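3-deoxy-manno-octulosonate cytidylyltransferase (Escherichia coli, PDB 1H7E) catalyses the transfer of CMP from CTP to the eight-carbon sugar KDO, probably activating it for bacterial lipopolysaccharide synthesis. Local coordinates at residues E108-G113 with A123-A128. Sequence-based numbering, arbitrary orientation.
Sequences ETLLQG and ATLCHA
Thr124 has its hydroxyl OG1 hydrogen-bonded to the carbonyl O of Ile175 on strand 169-179, while Leu110 of the helix packs against its backbone. The peptide linking Ala123 to Thr124 presents a flat face, and Leu110 sets one methyl, CD1, almost squarely over it. That methyl lies 3.5 Å from Ala123 C and equally far from Thr124 N. The same CD1 reaches Ala123 CB at 3.6 Å and, two residues on, Leu125 CD2 at 4.1 Å, so a single branch of one leucine carries the contact. With CG anti to the backbone N (chi1 -173°), the Leu110 side chain extends down from the helix to the strand. Leu125 starts out alongside the helix, but its CD2 end swings closer, whereas Thr124 CB points away from the helix. Helix 104-116 is the connection of a beta-alpha-beta crossover: it joins strand 91-94 to the parallel strand 122-129 and passes over strand 169-179, which runs antiparallel between them in the mixed sheet of this GT-A-like nucleotidyltransferase. Its buried face is shared accordingly, Leu110 also touching Ile175 and Leu111 covering Ile91 and Ile93. At the Leu110-Ala123 pair the backbones come close, the two CA atoms 6.6 Å apart, and the segment axes pass 8.5 Å apart at 142°, nearer antiparallel than perpendicular. Beyond Leu125 the strand diverges from the helix.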
loop_
_atom_site.group_PDB
_atom_site.type_symbol
_atom_site.label_atom_id
_atom_site.label_comp_id
_atom_site.label_asym_id
_atom_site.label_seq_id
_atom_site.Cartn_x
_atom_site.Cartn_y
_atom_site.Cartn_z
ATOM N N GLU A 108 -20.715 9.863 -11.645
ATOM C CA GLU A 108 -20.584 9.638 -13.080
ATOM C C GLU A 108 -19.134 9.346 -13.464
ATOM O O GLU A 108 -18.870 8.513 -14.342
ATOM C CB GLU A 108 -21.125 10.837 -13.863
ATOM C CG GLU A 108 -22.644 10.884 -13.880
ATOM C CD GLU A 108 -23.227 12.162 -14.477
ATOM O OE1 GLU A 108 -22.497 12.929 -15.142
ATOM O OE2 GLU A 108 -24.434 12.397 -14.259
ATOM N N THR A 109 -18.197 10.028 -12.796
ATOM C CA THR A 109 -16.755 9.837 -13.025
ATOM C C THR A 109 -16.406 8.399 -12.671
ATOM O O THR A 109 -15.711 7.712 -13.411
ATOM C CB THR A 109 -15.909 10.798 -12.129
ATOM O OG1 THR A 109 -16.023 12.136 -12.622
ATOM C CG2 THR A 109 -14.433 10.401 -12.119
ATOM N N LEU A 110 -16.951 7.942 -11.553
ATOM C CA LEU A 110 -16.722 6.594 -11.071
ATOM C C LEU A 110 -17.284 5.577 -12.065
ATOM O O LEU A 110 -16.576 4.667 -12.499
ATOM C CB LEU A 110 -17.385 6.461 -9.704
ATOM C CG LEU A 110 -17.194 5.226 -8.848
ATOM C CD1 LEU A 110 -15.740 5.107 -8.449
ATOM C CD2 LEU A 110 -18.071 5.372 -7.617
ATOM N N LEU A 111 -18.523 5.799 -12.510
ATOM C CA LEU A 111 -19.182 4.890 -13.463
ATOM C C LEU A 111 -18.457 4.849 -14.802
ATOM O O LEU A 111 -18.348 3.784 -15.414
ATOM C CB LEU A 111 -20.642 5.301 -13.695
ATOM C CG LEU A 111 -21.758 4.256 -13.615
ATOM C CD1 LEU A 111 -22.973 4.830 -14.297
ATOM C CD2 LEU A 111 -21.366 2.950 -14.274
ATOM N N GLN A 112 -17.991 6.010 -15.265
ATOM C CA GLN A 112 -17.255 6.093 -16.523
ATOM C C GLN A 112 -15.941 5.292 -16.434
ATOM O O GLN A 112 -15.530 4.638 -17.400
ATOM C CB GLN A 112 -16.963 7.559 -16.887
ATOM C CG GLN A 112 -16.478 7.752 -18.336
ATOM C CD GLN A 112 -17.354 6.997 -19.346
ATOM O OE1 GLN A 112 -18.485 7.408 -19.638
ATOM N NE2 GLN A 112 -16.848 5.870 -19.852
ATOM N N GLY A 113 -15.292 5.353 -15.274
ATOM C CA GLY A 113 -14.059 4.616 -15.081
ATOM C C GLY A 113 -14.288 3.120 -15.239
ATOM O O GLY A 113 -13.470 2.437 -15.866
ATOM N N ALA A 123 -13.855 0.251 -8.111
ATOM C CA ALA A 123 -13.391 1.631 -8.241
ATOM C C ALA A 123 -13.928 2.429 -7.048
ATOM O O ALA A 123 -14.957 2.082 -6.466
ATOM C CB ALA A 123 -13.847 2.242 -9.555
ATOM N N THR A 124 -13.193 3.465 -6.645
ATOM C CA THR A 124 -13.601 4.296 -5.532
ATOM C C THR A 124 -13.052 5.702 -5.779
ATOM O O THR A 124 -12.421 5.949 -6.814
ATOM C CB THR A 124 -13.145 3.712 -4.168
ATOM O OG1 THR A 124 -13.760 4.452 -3.110
ATOM C CG2 THR A 124 -11.589 3.769 -4.021
ATOM N N LEU A 125 -13.331 6.615 -4.855
ATOM C CA LEU A 125 -12.920 8.010 -5.004
ATOM C C LEU A 125 -11.968 8.525 -3.928
ATOM O O LEU A 125 -11.874 7.963 -2.841
ATOM C CB LEU A 125 -14.168 8.911 -5.012
ATOM C CG LEU A 125 -15.212 8.674 -6.116
ATOM C CD1 LEU A 125 -16.413 9.564 -5.851
ATOM C CD2 LEU A 125 -14.609 8.929 -7.498
ATOM N N CYS A 126 -11.291 9.629 -4.248
ATOM C CA CYS A 126 -10.378 10.277 -3.314
ATOM C C CYS A 126 -10.239 11.760 -3.703
ATOM O O CYS A 126 -10.613 12.164 -4.813
ATOM C CB CYS A 126 -9.004 9.586 -3.342
ATOM S SG CYS A 126 -8.085 9.806 -4.845
ATOM N N HIS A 127 -9.801 12.585 -2.756
ATOM C CA HIS A 127 -9.546 14.006 -3.045
ATOM C C HIS A 127 -8.346 14.464 -2.205
ATOM O O HIS A 127 -8.026 13.846 -1.184
ATOM C CB HIS A 127 -10.780 14.911 -2.842
ATOM C CG HIS A 127 -11.219 15.075 -1.416
ATOM N ND1 HIS A 127 -10.569 15.897 -0.521
ATOM C CD2 HIS A 127 -12.281 14.566 -0.745
ATOM C CE1 HIS A 127 -11.207 15.883 0.637
ATOM N NE2 HIS A 127 -12.251 15.083 0.527
ATOM N N ALA A 128 -7.635 15.479 -2.689
ATOM C CA ALA A 128 -6.456 16.000 -1.986
ATOM C C ALA A 128 -6.782 16.652 -0.652
ATOM O O ALA A 128 -7.835 17.277 -0.494
ATOM C CB ALA A 128 -5.711 16.990 -2.877
#